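Glycine betaine, L-proline ABC transporter, glycine/betaine/L-proline-binding protein (ProX) (PDB 3TMG) binds glycine betaine and probably delivers it, as the solute-binding component, to an ABC transporter of the cell membrane. Local coordinates at residues Ile128-Gly133 and Ser161-Ser166; Val179-Pro184 and Tyr191-Leu196. All blocks are in the same frame, centred on the assembly; numbering follows the deposited sequence.

Contact 1: Ile128-Gly133 and Ser161-Ser166; sequences IGIDAG and SVMLAS
Ile128 and Met163 mark the nearest approach of the two backbones, CA to CA 6.0 Å, where the loop leaving strand 126-128 passes beside helix 160-172. This is one side of the ligand cleft of a periplasmic-binding-protein fold, in which loops that follow parallel strands supply pocket residues. No hydrogen bond joins the two segments directly. Met163 does most of the touching. Its CG stands anti to the backbone N (chi1 176°), which brings the first half of the chain against the loop carbonyls. Met163 CG lies 3.5 Å from Ile128 O, and Met163 CB is equally close to Gly129 O. Ile128 O is buried here and has no hydrogen-bond partner in the model, whereas Gly129 O accepts from Ser158 OG. The methionine then bends at chi2 and chi3 and runs alongside Ile130, both side chains pointing the same way. Their methyl groups meet, Ile130 CG2 to Met163 CE at 3.9 Å. The CG1 arm of Ile130 leads away from the helix, and Ile130 belongs to the pocket that holds trimethyl glycine. The backbone N of Ile130 is hydrogen-bonded to Gln137 OE1. At the other end of the contact, Ile128 CG2 rests on Ser166, 3.8 Å from Ser166 OG. That hydroxyl is turned back on its own helix. Ser166 OG donates to Val162 O at 2.8 Å, 39° out of the carbonyl plane, and the same oxygen also accepts from Ser166 N.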
loop_
_atom_site.group_PDB
_atom_site.type_symbol
_atom_site.label_atom_id
_atom_site.label_comp_id
_atom_site.label_asym_id
_atom_site.label_seq_id
_atom_site.Cartn_x
_atom_site.Cartn_y
_atom_site.Cartn_z
ATOM N N ILE A 128 12.627 7.367 10.927
ATOM C CA ILE A 128 11.367 8.078 10.782
ATOM C C ILE A 128 10.376 7.191 10.027
ATOM O O ILE A 128 10.476 7.043 8.814
ATOM C CB ILE A 128 11.594 9.445 10.070
ATOM C CG1 ILE A 128 12.623 10.309 10.827
ATOM C CG2 ILE A 128 10.278 10.185 9.849
ATOM C CD1 ILE A 128 12.284 10.535 12.309
ATOM N N GLY A 129 9.416 6.602 10.757
ATOM C CA GLY A 129 8.513 5.567 10.183
ATOM C C GLY A 129 7.147 6.097 9.786
ATOM O O GLY A 129 6.956 7.301 9.686
ATOM N N ILE A 130 6.202 5.197 9.558
ATOM C CA ILE A 130 4.848 5.565 9.111
ATOM C C ILE A 130 3.836 5.233 10.241
ATOM O O ILE A 130 4.229 5.242 11.414
ATOM C CB ILE A 130 4.492 4.925 7.738
ATOM C CG1 ILE A 130 4.531 3.381 7.820
ATOM C CG2 ILE A 130 5.440 5.409 6.631
ATOM C CD1 ILE A 130 3.948 2.680 6.596
ATOM N N ASP A 131 2.569 4.970 9.906
ATOM C CA ASP A 131 1.529 4.694 10.894
ATOM C C ASP A 131 1.842 3.475 11.782
ATOM O O ASP A 131 2.220 2.401 11.259
ATOM C CB ASP A 131 0.106 4.626 10.253
ATOM C CG ASP A 131 0.034 3.762 8.932
ATOM O OD1 ASP A 131 0.792 4.013 7.995
ATOM O OD2 ASP A 131 -0.827 2.858 8.827
ATOM N N ALA A 132 1.670 3.637 13.097
ATOM C CA ALA A 132 1.751 2.503 14.028
ATOM C C ALA A 132 0.853 1.381 13.482
ATOM O O ALA A 132 -0.257 1.613 13.021
ATOM C CB ALA A 132 1.324 2.908 15.448
ATOM N N GLY A 133 1.330 0.155 13.501
ATOM C CA GLY A 133 0.434 -0.938 13.143
ATOM C C GLY A 133 0.405 -1.277 11.663
ATOM O O GLY A 133 -0.083 -2.338 11.295
ATOM N N SER A 161 2.618 10.646 5.066
ATOM C CA SER A 161 2.803 12.069 4.746
ATOM C C SER A 161 3.944 12.723 5.551
ATOM O O SER A 161 4.786 13.445 4.984
ATOM C CB SER A 161 1.492 12.837 4.945
ATOM O OG SER A 161 0.613 12.512 3.888
ATOM N N VAL A 162 3.986 12.457 6.851
ATOM C CA VAL A 162 5.023 13.013 7.721
ATOM C C VAL A 162 6.379 12.409 7.344
ATOM O O VAL A 162 7.377 13.146 7.233
ATOM C CB VAL A 162 4.735 12.755 9.223
ATOM C CG1 VAL A 162 5.950 13.051 10.052
ATOM C CG2 VAL A 162 3.544 13.577 9.673
ATOM N N MET A 163 6.417 11.073 7.144
ATOM C CA MET A 163 7.668 10.390 6.727
ATOM C C MET A 163 8.215 11.022 5.430
ATOM O O MET A 163 9.382 11.393 5.357
ATOM C CB MET A 163 7.457 8.859 6.570
ATOM C CG MET A 163 8.673 8.089 6.037
ATOM S SD MET A 163 8.895 8.123 4.236
ATOM C CE MET A 163 7.579 6.974 3.806
ATOM N N LEU A 164 7.362 11.182 4.431
ATOM C CA LEU A 164 7.793 11.800 3.154
ATOM C C LEU A 164 8.195 13.276 3.241
ATOM O O LEU A 164 9.149 13.690 2.595
ATOM C CB LEU A 164 6.747 11.620 2.074
ATOM C CG LEU A 164 6.467 10.165 1.659
ATOM C CD1 LEU A 164 5.154 10.175 0.898
ATOM C CD2 LEU A 164 7.644 9.684 0.809
ATOM N N ALA A 165 7.465 14.061 4.029
ATOM C CA ALA A 165 7.883 15.437 4.317
ATOM C C ALA A 165 9.248 15.476 5.028
ATOM O O ALA A 165 10.094 16.301 4.685
ATOM C CB ALA A 165 6.797 16.191 5.110
ATOM N N SER A 166 9.494 14.578 5.985
ATOM C CA SER A 166 10.816 14.515 6.618
ATOM C C SER A 166 11.940 14.114 5.643
ATOM O O SER A 166 13.035 14.662 5.686
ATOM C CB SER A 166 10.828 13.553 7.800
ATOM O OG SER A 166 9.714 13.761 8.637
#

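Contact 2: Val179-Pro184 and Tyr191-Leu196; sequences VPLWKP and YDIKFL. With BET (trimethyl glycine), chain E.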
loop_
_atom_site.group_PDB
_atom_site.type_symbol
_atom_site.label_atom_id
_atom_site.label_comp_id
_atom_site.label_asym_id
_atom_site.label_seq_id
_atom_site.Cartn_x
_atom_site.Cartn_y
_atom_site.Cartn_z
ATOM N N VAL A 179 14.428 5.875 6.623
ATOM C CA VAL A 179 12.956 5.689 6.618
ATOM C C VAL A 179 12.617 4.282 6.094
ATOM O O VAL A 179 13.424 3.721 5.343
ATOM C CB VAL A 179 12.240 6.737 5.708
ATOM C CG1 VAL A 179 12.421 8.183 6.233
ATOM C CG2 VAL A 179 12.641 6.588 4.238
ATOM N N PRO A 180 11.447 3.724 6.477
ATOM C CA PRO A 180 11.008 2.553 5.777
ATOM C C PRO A 180 10.254 3.101 4.539
ATOM O O PRO A 180 9.512 4.093 4.654
ATOM C CB PRO A 180 10.082 1.860 6.787
ATOM C CG PRO A 180 9.536 2.979 7.630
ATOM C CD PRO A 180 10.586 4.055 7.648
ATOM N N LEU A 181 10.578 2.592 3.366
ATOM C CA LEU A 181 9.870 2.997 2.140
ATOM C C LEU A 181 9.593 1.725 1.336
ATOM O O LEU A 181 9.922 0.623 1.764
ATOM C CB LEU A 181 10.632 4.046 1.310
ATOM C CG LEU A 181 9.926 5.413 1.265
ATOM C CD1 LEU A 181 10.786 6.486 0.611
ATOM C CD2 LEU A 181 8.567 5.319 0.549
ATOM N N TRP A 182 8.956 1.871 0.183
ATOM C CA TRP A 182 8.499 0.710 -0.534
ATOM C C TRP A 182 8.342 1.120 -1.950
ATOM O O TRP A 182 8.317 2.345 -2.265
ATOM C CB TRP A 182 7.162 0.176 0.048
ATOM C CG TRP A 182 6.071 1.237 0.095
ATOM C CD1 TRP A 182 5.152 1.599 -0.901
ATOM C CD2 TRP A 182 5.833 2.147 1.199
ATOM N NE1 TRP A 182 4.336 2.630 -0.463
ATOM C CE2 TRP A 182 4.723 3.022 0.789
ATOM C CE3 TRP A 182 6.404 2.301 2.475
ATOM C CZ2 TRP A 182 4.213 4.002 1.633
ATOM C CZ3 TRP A 182 5.898 3.305 3.314
ATOM C CH2 TRP A 182 4.820 4.132 2.909
ATOM N N LYS A 183 8.276 0.106 -2.819
ATOM C CA LYS A 183 7.838 0.303 -4.191
ATOM C C LYS A 183 6.565 -0.507 -4.360
ATOM O O LYS A 183 6.423 -1.598 -3.778
ATOM C CB LYS A 183 8.914 -0.130 -5.232
ATOM C CG LYS A 183 10.192 0.677 -5.171
ATOM C CD LYS A 183 11.205 0.217 -6.239
ATOM C CE LYS A 183 12.308 1.265 -6.461
ATOM N NZ LYS A 183 13.448 0.664 -7.241
ATOM N N PRO A 184 5.623 0.000 -5.175
ATOM C CA PRO A 184 5.715 1.156 -6.059
ATOM C C PRO A 184 5.555 2.470 -5.301
ATOM O O PRO A 184 4.652 2.594 -4.474
ATOM C CB PRO A 184 4.519 0.967 -7.029
ATOM C CG PRO A 184 3.514 0.189 -6.204
ATOM C CD PRO A 184 4.352 -0.723 -5.303
ATOM N N TYR A 191 13.078 11.606 -5.843
ATOM C CA TYR A 191 14.311 11.723 -5.049
ATOM C C TYR A 191 15.353 10.699 -5.488
ATOM O O TYR A 191 15.003 9.708 -6.080
ATOM C CB TYR A 191 14.023 11.533 -3.560
ATOM C CG TYR A 191 12.912 12.420 -3.065
ATOM C CD1 TYR A 191 13.064 13.831 -3.052
ATOM C CD2 TYR A 191 11.732 11.876 -2.579
ATOM C CE1 TYR A 191 12.044 14.647 -2.584
ATOM C CE2 TYR A 191 10.714 12.688 -2.108
ATOM C CZ TYR A 191 10.868 14.064 -2.139
ATOM O OH TYR A 191 9.856 14.872 -1.669
ATOM N N ASP A 192 16.624 10.970 -5.184
ATOM C CA ASP A 192 17.705 10.042 -5.394
ATOM C C ASP A 192 17.902 9.303 -4.072
ATOM O O ASP A 192 18.617 9.764 -3.189
ATOM C CB ASP A 192 18.962 10.799 -5.840
ATOM C CG ASP A 192 20.059 9.886 -6.259
ATOM O OD1 ASP A 192 19.848 8.658 -6.286
ATOM O OD2 ASP A 192 21.147 10.391 -6.563
ATOM N N ILE A 193 17.247 8.145 -3.955
ATOM C CA ILE A 193 17.216 7.371 -2.737
ATOM C C ILE A 193 17.488 5.888 -3.068
ATOM O O ILE A 193 17.345 5.485 -4.215
ATOM C CB ILE A 193 15.836 7.491 -2.041
ATOM C CG1 ILE A 193 14.666 7.258 -3.035
ATOM C CG2 ILE A 193 15.721 8.857 -1.362
ATOM C CD1 ILE A 193 13.297 7.089 -2.357
ATOM N N LYS A 194 17.810 5.077 -2.060
ATOM C CA LYS A 194 18.187 3.683 -2.311
ATOM C C LYS A 194 17.712 2.820 -1.151
ATOM O O LYS A 194 17.665 3.278 -0.003
ATOM C CB LYS A 194 19.710 3.531 -2.512
ATOM C CG LYS A 194 20.549 3.995 -1.301
ATOM C CD LYS A 194 22.051 3.927 -1.591
ATOM C CE LYS A 194 22.887 4.398 -0.425
ATOM N NZ LYS A 194 24.326 4.447 -0.825
ATOM N N PHE A 195 17.382 1.570 -1.455
ATOM C CA PHE A 195 17.211 0.559 -0.416
ATOM C C PHE A 195 18.550 0.084 0.066
ATOM O O PHE A 195 19.492 -0.016 -0.717
ATOM C CB PHE A 195 16.466 -0.667 -0.955
ATOM C CG PHE A 195 15.000 -0.467 -1.186
ATOM C CD1 PHE A 195 14.135 -0.307 -0.115
ATOM C CD2 PHE A 195 14.455 -0.528 -2.490
ATOM C CE1 PHE A 195 12.746 -0.204 -0.321
ATOM C CE2 PHE A 195 13.068 -0.404 -2.699
ATOM C CZ PHE A 195 12.220 -0.236 -1.623
ATOM N N LEU A 196 18.641 -0.177 1.357
ATOM C CA LEU A 196 19.796 -0.851 1.917
ATOM C C LEU A 196 19.621 -2.353 1.746
ATOM O O LEU A 196 18.497 -2.879 1.807
ATOM C CB LEU A 196 19.948 -0.480 3.404
ATOM C CG LEU A 196 20.179 0.990 3.772
ATOM C CD1 LEU A 196 20.312 1.115 5.294
ATOM C CD2 LEU A 196 21.445 1.558 3.118
HETATM N N BET E . 2.484 -0.040 2.636
HETATM C CA BET E . 1.558 -1.149 2.922
HETATM C C BET E . 2.201 -2.029 4.005
HETATM O O BET E . 2.249 -1.743 5.231
HETATM O OXT BET E . 2.718 -3.044 3.587
HETATM C C1 BET E . 2.015 0.777 1.503
HETATM C C2 BET E . 3.802 -0.552 2.284
HETATM C C3 BET E . 2.615 0.810 3.836
#
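Phe195 presents the edge of its ring to the backbone of strand 179-183. Its ring atoms meet three consecutive residues: CE1 is 3.6 Å from Leu181 O, CZ is 4.0 Å from Trp182 CA, and CE2 reaches Lys183 CG. Leu181 O and Trp182 CA lie in the ring plane. The extended methylene chain of Lys183 passes obliquely by the CE2 corner, with CG, CD and CE all near it. Deeper in the contact, Leu181 and Ile193 cross at about a right angle and touch through their end methyls, CD1 to CD1 at 3.9 Å. Trp182 points the other way, toward the ligand. Its chi1 of 55° puts CG between the backbone N and the carbonyl carbon, and the ring offers a face to the trimethylammonium group. The methyl carbon C2 of trimethyl glycine sits over that face, 3.5 Å from Trp182 CD2. Methyl C1 of trimethyl glycine lies 3.6 Å from Trp182 NE1. This is consistent with the cation-pi binding known from betaine-binding proteins; Trp25 and Trp72 also line the pocket. Leu181 CD2 lies over the opposite face, toward the rim.

The two strand segments run nearly perpendicular, at 87°, with axes 8.7 Å apart. Both pair antiparallel with strand 88-105, so they belong to one antiparallel sheet. Helix 187-190 connects them, and its Phe188 meets both Lys183 and Phe195. Helix 160-172 packs against Leu181 through Leu167.

From the N terminus, the chain passes through strand 126-128 into the loop of contact 1. It continues through helix 135-146 and strand 154-156, then returns on helix 160-172, closing a loop of 27 intervening residues. Strand 179-183 follows and opens contact 2, which closes after only six residues, four of them in helix 187-190. The contacts are therefore in series, neither nested nor crossed. They nevertheless touch: Ile128 O packs against Pro180 CD at 3.2 Å, and Met163 CE lies near Pro180 O. This meeting ties the loop and helix of contact 1 to the antiparallel sheet, two strands of which contact 2 joins. Ile130 and Trp182 both line the betaine pocket.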